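Long-range contacts in arginine 3rd transport system periplasmic binding protein (Legionella pneumophila subsp. pneumophila str. Philadelphia 1, PDB 3KZG), which probably binds arginine in the periplasm and hands it to a membrane transport system: residues 82-86 with 208-213; 100-105 with 181-187; 162-166 with 178-182. One frame throughout, in Å; residues are numbered along the deposited sequence.

Contact 1: residues 82-86 with 208-213; sequences IFSLP and INKILL
Leu85 and Asn209 carry this contact, and its one direct hydrogen bond runs between them: Leu85 N donates to Asn209 OD1 over 2.8 Å, with an N-H...O angle of 154°. The donor stands above the plane of the carboxamide, 42° out of it. Asn209 CG sits beside its own backbone N (chi1 -71°), which carries the amide off the helix and brings its end up to the chain at 84-85. The other half of the amide is used as well. Asn209 ND2 donates to a water at 3.0 Å, and that water donates in turn to Phe83 O at 2.6 Å. With oxygen and nitrogen each given a different partner, the rotation of the amide is defined.

Ser84 has its own polar link, OG donating to Leu85 O over 2.9 Å, and the same OG meets Ile195 N. The backbone of Ser84 also pairs with Ile195, next to the short antiparallel pairing of strands 82-83 and 196-197. Helix 202-217 flanks this chain in the lobe of the binding protein built from both ends of the sequence, and it lies against helix 29-40 through Ile208 and Leu212 on Ile37.

Leu85 also packs along the asparagine side chain, passing obliquely across it, with Leu85 CG in van der Waals contact with Asn209 OD1 at 3.3 Å. Leu212 CD1 comes up against the chain at 84-85, 3.5 Å from Leu85 O. The apolar pairs are Leu85 CB with Leu212 CD1 at 4.1 Å and, further along the helix, Leu85 CD1 with Leu213 CG at 3.9 Å. Ile208 adds a light touch on Ser84 CB through its CG2. Leu85 and Leu213 also pack on Pro86 of the second subunit, and Lys210 NZ bonds Ser188 OG of that subunit.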
loop_
_atom_site.group_PDB
_atom_site.type_symbol
_atom_site.label_atom_id
_atom_site.label_comp_id
_atom_site.label_asym_id
_atom_site.label_seq_id
_atom_site.Cartn_x
_atom_site.Cartn_y
_atom_site.Cartn_z
ATOM N N ILE A 82 24.437 21.445 14.144
ATOM C CA ILE A 82 23.495 21.365 13.049
ATOM C C ILE A 82 22.875 19.978 13.139
ATOM O O ILE A 82 23.479 19.043 13.689
ATOM C CB ILE A 82 24.163 21.576 11.666
ATOM C CG1 ILE A 82 25.301 20.575 11.458
ATOM C CG2 ILE A 82 24.659 23.015 11.559
ATOM C CD1 ILE A 82 25.930 20.643 10.077
ATOM N N PHE A 83 21.662 19.856 12.612
ATOM C CA PHE A 83 20.930 18.600 12.650
ATOM C C PHE A 83 20.565 18.093 11.261
ATOM O O PHE A 83 20.485 18.860 10.301
ATOM C CB PHE A 83 19.650 18.789 13.463
ATOM C CG PHE A 83 19.889 19.038 14.923
ATOM C CD1 PHE A 83 20.091 17.975 15.797
ATOM C CD2 PHE A 83 19.903 20.334 15.428
ATOM C CE1 PHE A 83 20.295 18.201 17.159
ATOM C CE2 PHE A 83 20.109 20.569 16.784
ATOM C CZ PHE A 83 20.305 19.498 17.653
ATOM N N SER A 84 20.353 16.789 11.160
ATOM C CA SER A 84 19.947 16.195 9.904
ATOM C C SER A 84 18.435 16.339 9.918
ATOM O O SER A 84 17.865 16.911 10.852
ATOM C CB SER A 84 20.281 14.708 9.884
ATOM O OG SER A 84 19.489 14.034 10.847
ATOM N N LEU A 85 17.780 15.819 8.889
ATOM C CA LEU A 85 16.327 15.856 8.878
ATOM C C LEU A 85 15.927 14.982 10.067
ATOM O O LEU A 85 16.613 14.004 10.385
ATOM C CB LEU A 85 15.786 15.234 7.589
ATOM C CG LEU A 85 16.239 15.876 6.274
ATOM C CD1 LEU A 85 15.713 15.064 5.091
ATOM C CD2 LEU A 85 15.744 17.309 6.219
ATOM N N PRO A 86 14.837 15.331 10.757
ATOM C CA PRO A 86 14.443 14.491 11.891
ATOM C C PRO A 86 14.010 13.137 11.334
ATOM O O PRO A 86 13.458 13.071 10.232
ATOM C CB PRO A 86 13.289 15.272 12.515
ATOM C CG PRO A 86 12.671 15.960 11.321
ATOM C CD PRO A 86 13.871 16.421 10.529
ATOM N N ILE A 208 23.448 12.551 4.370
ATOM C CA ILE A 208 22.600 11.763 5.260
ATOM C C ILE A 208 21.118 12.099 5.042
ATOM O O ILE A 208 20.252 11.236 5.176
ATOM C CB ILE A 208 22.975 12.002 6.741
ATOM C CG1 ILE A 208 24.354 11.402 7.028
ATOM C CG2 ILE A 208 21.918 11.393 7.667
ATOM C CD1 ILE A 208 24.903 11.750 8.394
ATOM N N ASN A 209 20.827 13.351 4.704
ATOM C CA ASN A 209 19.446 13.743 4.464
ATOM C C ASN A 209 18.914 13.018 3.228
ATOM O O ASN A 209 17.803 12.475 3.249
ATOM C CB ASN A 209 19.333 15.263 4.291
ATOM C CG ASN A 209 19.551 16.012 5.595
ATOM O OD1 ASN A 209 19.499 15.417 6.677
ATOM N ND2 ASN A 209 19.788 17.320 5.504
ATOM N N LYS A 210 19.700 13.001 2.156
ATOM C CA LYS A 210 19.280 12.315 0.947
ATOM C C LYS A 210 19.018 10.846 1.262
ATOM O O LYS A 210 18.010 10.292 0.828
ATOM C CB LYS A 210 20.337 12.442 -0.157
ATOM C CG LYS A 210 20.465 13.858 -0.700
ATOM C CD LYS A 210 21.109 13.912 -2.089
ATOM C CE LYS A 210 22.580 13.528 -2.062
ATOM N NZ LYS A 210 23.248 13.819 -3.365
ATOM N N ILE A 211 19.915 10.230 2.034
ATOM C CA ILE A 211 19.777 8.826 2.419
ATOM C C ILE A 211 18.480 8.596 3.194
ATOM O O ILE A 211 17.783 7.604 2.971
ATOM C CB ILE A 211 20.963 8.347 3.314
ATOM C CG1 ILE A 211 22.269 8.338 2.518
ATOM C CG2 ILE A 211 20.691 6.944 3.848
ATOM C CD1 ILE A 211 22.229 7.451 1.293
ATOM N N LEU A 212 18.173 9.507 4.117
ATOM C CA LEU A 212 16.955 9.402 4.919
ATOM C C LEU A 212 15.718 9.475 4.030
ATOM O O LEU A 212 14.737 8.773 4.264
ATOM C CB LEU A 212 16.902 10.523 5.968
ATOM C CG LEU A 212 17.817 10.391 7.195
ATOM C CD1 LEU A 212 17.757 11.679 8.020
ATOM C CD2 LEU A 212 17.374 9.197 8.038
ATOM N N LEU A 213 15.767 10.334 3.014
ATOM C CA LEU A 213 14.652 10.469 2.089
ATOM C C LEU A 213 14.492 9.192 1.255
ATOM O O LEU A 213 13.375 8.726 1.041
ATOM C CB LEU A 213 14.864 11.687 1.182
ATOM C CG LEU A 213 14.742 13.043 1.897
ATOM C CD1 LEU A 213 15.133 14.182 0.971
ATOM C CD2 LEU A 213 13.310 13.214 2.396
HETATM O O HOH W 1 19.638 19.209 7.849
#

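Contact 2: residues 100-105 with 181-187; sequences SKISTF and KLIGKKI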
loop_
_atom_site.group_PDB
_atom_site.type_symbol
_atom_site.label_atom_id
_atom_site.label_comp_id
_atom_site.label_asym_id
_atom_site.label_seq_id
_atom_site.Cartn_x
_atom_site.Cartn_y
_atom_site.Cartn_z
ATOM N N SER A 100 1.462 5.250 42.972
ATOM C CA SER A 100 1.432 6.696 43.174
ATOM C C SER A 100 0.016 7.257 43.167
ATOM O O SER A 100 -0.837 6.800 42.406
ATOM C CB SER A 100 2.248 7.407 42.090
ATOM O OG SER A 100 2.006 8.806 42.124
ATOM N N LYS A 101 -0.227 8.250 44.015
ATOM C CA LYS A 101 -1.534 8.890 44.082
ATOM C C LYS A 101 -1.750 9.736 42.827
ATOM O O LYS A 101 -2.887 9.977 42.411
ATOM C CB LYS A 101 -1.638 9.765 45.336
ATOM C CG LYS A 101 -2.027 9.002 46.598
ATOM C CD LYS A 101 -3.446 8.462 46.491
ATOM C CE LYS A 101 -3.897 7.784 47.778
ATOM N NZ LYS A 101 -3.104 6.561 48.079
ATOM N N ILE A 102 -0.652 10.186 42.227
ATOM C CA ILE A 102 -0.733 10.976 41.006
ATOM C C ILE A 102 -1.344 10.082 39.934
ATOM O O ILE A 102 -0.823 9.007 39.649
ATOM C CB ILE A 102 0.662 11.424 40.525
ATOM C CG1 ILE A 102 1.297 12.351 41.559
ATOM C CG2 ILE A 102 0.548 12.116 39.174
ATOM C CD1 ILE A 102 2.711 12.753 41.216
ATOM N N SER A 103 -2.449 10.524 39.345
ATOM C CA SER A 103 -3.111 9.741 38.313
ATOM C C SER A 103 -3.508 10.598 37.120
ATOM O O SER A 103 -3.786 10.077 36.041
ATOM C CB SER A 103 -4.342 9.042 38.897
ATOM O OG SER A 103 -5.192 9.975 39.534
ATOM N N THR A 104 -3.529 11.913 37.317
ATOM C CA THR A 104 -3.881 12.836 36.244
ATOM C C THR A 104 -2.810 13.898 36.054
ATOM O O THR A 104 -2.085 14.245 36.985
ATOM C CB THR A 104 -5.224 13.561 36.511
ATOM O OG1 THR A 104 -5.079 14.460 37.620
ATOM C CG2 THR A 104 -6.323 12.554 36.808
ATOM N N PHE A 105 -2.723 14.410 34.834
ATOM C CA PHE A 105 -1.763 15.444 34.472
ATOM C C PHE A 105 -1.875 16.614 35.453
ATOM O O PHE A 105 -0.917 17.354 35.675
ATOM C CB PHE A 105 -2.072 15.925 33.055
ATOM C CG PHE A 105 -0.946 16.652 32.392
ATOM C CD1 PHE A 105 0.180 15.963 31.958
ATOM C CD2 PHE A 105 -1.024 18.023 32.173
ATOM C CE1 PHE A 105 1.215 16.628 31.309
ATOM C CE2 PHE A 105 0.008 18.703 31.524
ATOM C CZ PHE A 105 1.131 18.003 31.090
ATOM N N LYS A 181 3.167 3.588 35.454
ATOM C CA LYS A 181 1.927 4.044 34.837
ATOM C C LYS A 181 2.206 5.427 34.240
ATOM O O LYS A 181 2.956 6.225 34.815
ATOM C CB LYS A 181 0.772 4.123 35.851
ATOM C CG LYS A 181 0.938 5.150 36.958
ATOM C CD LYS A 181 -0.353 5.283 37.761
ATOM C CE LYS A 181 -0.180 6.193 38.962
ATOM N NZ LYS A 181 -1.430 6.287 39.769
ATOM N N LEU A 182 1.616 5.695 33.081
ATOM C CA LEU A 182 1.805 6.970 32.401
ATOM C C LEU A 182 0.807 7.999 32.911
ATOM O O LEU A 182 -0.347 7.676 33.201
ATOM C CB LEU A 182 1.632 6.794 30.891
ATOM C CG LEU A 182 2.368 5.637 30.212
ATOM C CD1 LEU A 182 2.157 5.727 28.706
ATOM C CD2 LEU A 182 3.853 5.679 30.549
ATOM N N ILE A 183 1.254 9.245 33.008
ATOM C CA ILE A 183 0.410 10.330 33.486
ATOM C C ILE A 183 0.164 11.324 32.352
ATOM O O ILE A 183 1.102 11.954 31.858
ATOM C CB ILE A 183 1.082 11.059 34.669
ATOM C CG1 ILE A 183 1.473 10.041 35.749
ATOM C CG2 ILE A 183 0.138 12.109 35.244
ATOM C CD1 ILE A 183 0.302 9.243 36.306
ATOM N N GLY A 184 -1.097 11.453 31.943
ATOM C CA GLY A 184 -1.444 12.364 30.864
ATOM C C GLY A 184 -1.026 11.809 29.517
ATOM O O GLY A 184 -0.417 10.744 29.452
ATOM N N LYS A 185 -1.355 12.515 28.439
ATOM C CA LYS A 185 -0.987 12.073 27.093
ATOM C C LYS A 185 0.455 12.507 26.808
ATOM O O LYS A 185 1.041 13.263 27.579
ATOM C CB LYS A 185 -1.920 12.707 26.059
ATOM C CG LYS A 185 -3.394 12.618 26.418
ATOM C CD LYS A 185 -4.251 13.491 25.505
ATOM C CE LYS A 185 -5.690 13.561 26.013
ATOM N NZ LYS A 185 -6.535 14.464 25.178
ATOM N N LYS A 186 1.026 12.029 25.707
ATOM C CA LYS A 186 2.389 12.399 25.346
ATOM C C LYS A 186 2.409 13.887 25.017
ATOM O O LYS A 186 1.389 14.446 24.618
ATOM C CB LYS A 186 2.869 11.575 24.148
ATOM C CG LYS A 186 2.009 11.685 22.902
ATOM C CD LYS A 186 2.566 10.788 21.806
ATOM C CE LYS A 186 1.696 10.821 20.551
ATOM N NZ LYS A 186 2.213 9.883 19.514
ATOM N N ILE A 187 3.563 14.527 25.183
ATOM C CA ILE A 187 3.682 15.960 24.933
ATOM C C ILE A 187 4.660 16.284 23.807
ATOM O O ILE A 187 5.807 15.833 23.818
ATOM C CB ILE A 187 4.157 16.708 26.202
ATOM C CG1 ILE A 187 3.318 16.286 27.414
ATOM C CG2 ILE A 187 4.069 18.211 25.984
ATOM C CD1 ILE A 187 1.840 16.563 27.277
#
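Phe105 and Gly184 bring the two backbones together, with 4.8 Å between Phe105 CA and Gly184 CA, at the corner where strand 180-188 is broken. Gly184 has a positive phi of 75° there, and having no side chain it lets the aromatic ring come close: Phe105 CD1 lies 4.1 Å from Gly184 CA. Ile183 O sits near the plane of that ring, at its edge. Beyond the corner, Ile187 approaches from the opposite direction, its CD1 being 4.1 Å from Phe105 CE1 and equally close to CZ.

Ile183 fills the middle. Its CG2 branch, anti to the backbone N, packs against the chain at Thr104, with Ile183 CG2 3.5 Å from Thr104 O. The CD1 end branches off toward Ile102 O and Ser103 CA. Ile102 crosses it at about a right angle, and the two CG2 methyls of Ile102 and Ile183 meet at 4.0 Å.

Lys181 closes the far end. Extended beyond CG, it delivers its ammonium into the turn at 100-102, where Lys181 NZ donates to Ser100 O over 2.8 Å and makes a weak bond of the same length to Ile102 O. The turn is itself an ST turn, Ser100 OG accepting from Ile102 N. Asp107 takes hydrogen bonds from the backbone N of Ser103 and Thr104 in the same loop.

The positive charge of Lys181 is thus met chiefly by Ser100 O and more weakly by Ile102 O, an attraction that would add to the isoleucine packing in keeping the loop on the edge strand.

Contact 3: residues 162-166 with 178-182; sequences AKYWM and KKYKL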
loop_
_atom_site.group_PDB
_atom_site.type_symbol
_atom_site.label_atom_id
_atom_site.label_comp_id
_atom_site.label_asym_id
_atom_site.label_seq_id
_atom_site.Cartn_x
_atom_site.Cartn_y
_atom_site.Cartn_z
ATOM N N ALA A 162 9.347 5.863 27.871
ATOM C CA ALA A 162 8.356 5.685 28.930
ATOM C C ALA A 162 7.517 4.441 28.666
ATOM O O ALA A 162 7.267 3.647 29.574
ATOM C CB ALA A 162 7.453 6.914 29.024
ATOM N N LYS A 163 7.086 4.275 27.421
ATOM C CA LYS A 163 6.284 3.118 27.040
ATOM C C LYS A 163 7.091 1.836 27.204
ATOM O O LYS A 163 6.562 0.809 27.629
ATOM C CB LYS A 163 5.815 3.241 25.589
ATOM C CG LYS A 163 4.669 4.209 25.383
ATOM C CD LYS A 163 3.941 3.890 24.087
ATOM C CE LYS A 163 3.357 2.484 24.121
ATOM N NZ LYS A 163 2.673 2.144 22.843
ATOM N N TYR A 164 8.372 1.902 26.855
ATOM C CA TYR A 164 9.254 0.750 26.983
ATOM C C TYR A 164 9.262 0.261 28.434
ATOM O O TYR A 164 8.999 -0.907 28.713
ATOM C CB TYR A 164 10.680 1.134 26.576
ATOM C CG TYR A 164 11.700 0.075 26.907
ATOM C CD1 TYR A 164 11.937 -0.986 26.037
ATOM C CD2 TYR A 164 12.393 0.105 28.119
ATOM C CE1 TYR A 164 12.837 -1.995 26.363
ATOM C CE2 TYR A 164 13.295 -0.903 28.455
ATOM C CZ TYR A 164 13.508 -1.949 27.570
ATOM O OH TYR A 164 14.371 -2.965 27.891
ATOM N N TRP A 165 9.560 1.172 29.353
ATOM C CA TRP A 165 9.626 0.834 30.762
ATOM C C TRP A 165 8.333 0.301 31.349
ATOM O O TRP A 165 8.352 -0.635 32.146
ATOM C CB TRP A 165 10.118 2.036 31.571
ATOM C CG TRP A 165 11.570 2.287 31.353
ATOM C CD1 TRP A 165 12.132 3.313 30.649
ATOM C CD2 TRP A 165 12.650 1.442 31.762
ATOM N NE1 TRP A 165 13.496 3.156 30.590
ATOM C CE2 TRP A 165 13.840 2.014 31.265
ATOM C CE3 TRP A 165 12.726 0.252 32.502
ATOM C CZ2 TRP A 165 15.094 1.437 31.481
ATOM C CZ3 TRP A 165 13.979 -0.325 32.718
ATOM C CH2 TRP A 165 15.143 0.272 32.208
HETATM N N MSE A 166 7.203 0.876 30.965
HETATM C CA MSE A 166 5.964 0.379 31.522
HETATM C C MSE A 166 5.637 -1.024 31.033
HETATM O O MSE A 166 4.916 -1.764 31.696
HETATM C CB MSE A 166 4.810 1.305 31.203
HETATM C CG MSE A 166 3.536 0.818 31.834
HETATM SE SE MSE A 166 2.154 2.068 31.564
HETATM C CE MSE A 166 1.586 1.512 29.792
ATOM N N LYS A 178 1.971 -4.199 36.601
ATOM C CA LYS A 178 2.960 -3.208 36.203
ATOM C C LYS A 178 3.572 -2.458 37.379
ATOM O O LYS A 178 2.980 -2.372 38.454
ATOM C CB LYS A 178 2.330 -2.201 35.237
ATOM C CG LYS A 178 1.855 -2.808 33.932
ATOM C CD LYS A 178 1.308 -1.747 32.992
ATOM C CE LYS A 178 0.860 -2.365 31.679
ATOM N NZ LYS A 178 0.317 -1.356 30.729
ATOM N N LYS A 179 4.768 -1.916 37.161
ATOM C CA LYS A 179 5.465 -1.140 38.179
ATOM C C LYS A 179 5.271 0.341 37.882
ATOM O O LYS A 179 5.306 1.180 38.787
ATOM C CB LYS A 179 6.963 -1.460 38.177
ATOM C CG LYS A 179 7.790 -0.532 39.074
ATOM C CD LYS A 179 9.279 -0.824 38.982
ATOM C CE LYS A 179 10.088 0.128 39.865
ATOM N NZ LYS A 179 11.550 -0.192 39.852
ATOM N N TYR A 180 5.054 0.653 36.607
ATOM C CA TYR A 180 4.867 2.034 36.171
ATOM C C TYR A 180 3.496 2.304 35.559
ATOM O O TYR A 180 2.764 1.382 35.195
ATOM C CB TYR A 180 5.934 2.399 35.129
ATOM C CG TYR A 180 7.357 2.214 35.596
ATOM C CD1 TYR A 180 7.913 3.059 36.560
ATOM C CD2 TYR A 180 8.148 1.188 35.080
ATOM C CE1 TYR A 180 9.228 2.884 36.998
ATOM C CE2 TYR A 180 9.457 1.003 35.509
ATOM C CZ TYR A 180 9.992 1.854 36.468
ATOM O OH TYR A 180 11.297 1.677 36.881
ATOM N N LYS A 181 3.167 3.588 35.454
ATOM C CA LYS A 181 1.927 4.044 34.837
ATOM C C LYS A 181 2.206 5.427 34.240
ATOM O O LYS A 181 2.956 6.225 34.815
ATOM C CB LYS A 181 0.772 4.123 35.851
ATOM C CG LYS A 181 0.938 5.150 36.958
ATOM C CD LYS A 181 -0.353 5.283 37.761
ATOM C CE LYS A 181 -0.180 6.193 38.962
ATOM N NZ LYS A 181 -1.430 6.287 39.769
ATOM N N LEU A 182 1.616 5.695 33.081
ATOM C CA LEU A 182 1.805 6.970 32.401
ATOM C C LEU A 182 0.807 7.999 32.911
ATOM O O LEU A 182 -0.347 7.676 33.201
ATOM C CB LEU A 182 1.632 6.794 30.891
ATOM C CG LEU A 182 2.368 5.637 30.212
ATOM C CD1 LEU A 182 2.157 5.727 28.706
ATOM C CD2 LEU A 182 3.853 5.679 30.549
HETATM O O HOH W 2 5.568 -1.258 34.493
#
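Met166, present as selenomethionine, lies against strand 180-188 from the last turn of helix 159-166 and holds the tight part of the contact. Its chain runs straight out, with CG anti to the backbone N (chi1 -178°), and then bends at chi3. Met166 CG comes to 3.5 Å from Tyr180 O, and Met166 SE lies 3.8 Å from both Lys181 CA and Leu182 CG, the selenium side chain meeting the leucine at about a right angle. Lys178 lies closely and obliquely along it at the partly exposed rim, with its CD beside Met166 CG and its NZ 3.3 Å from Met166 CE. Deeper in, Tyr180 turns its ring edge to the helix end: Tyr180 CD2 is 3.5 Å from Trp165 O, near the ring plane, and also touches Trp165 CB. Leu144 of helix 140-148 packs on both Tyr180 and Trp165, and the phenol Tyr180 OH bonds Glu169.

Packing is lighter at the other end. Leu182 CD2 reaches the buried Ala162 CB at 4.1 Å, and on the solvent side the exposed Lys163 barely touches Leu182, CG to CD1 at 4.4 Å. No direct hydrogen bond crosses; a water donates to Met166 O and accepts from Lys179 N, just ahead of the strand.

The short helix and strand axes run roughly antiparallel, at 144° and 8.2 Å apart. A helix laid over the edge strand of a mixed five-stranded sheet, with Ala162 and Tyr180 also touching strand 91-97, belongs to the layered alpha/beta architecture of a periplasmic binding protein lobe.

How the contacts relate
Contacts 2 and 3 are neighbours, their centres about 11 Å apart, and both use strand 180-188, sharing Lys181 and Leu182. That strand borders the five-stranded sheet: contact 2 ties it to the loop after strand 91-97, contact 3 to helix 159-166. Contact 1 lies on the opposite side of the chain's centre, about 33 Å from contact 2 and about 31 Å from contact 3, centre to centre. Along the chain both are nested between residues 82-86 and 208-213, so the chain leaves the first lobe, builds the second and returns. This is the two-lobed plan of solute-binding proteins, whose ligand is normally held between the lobes.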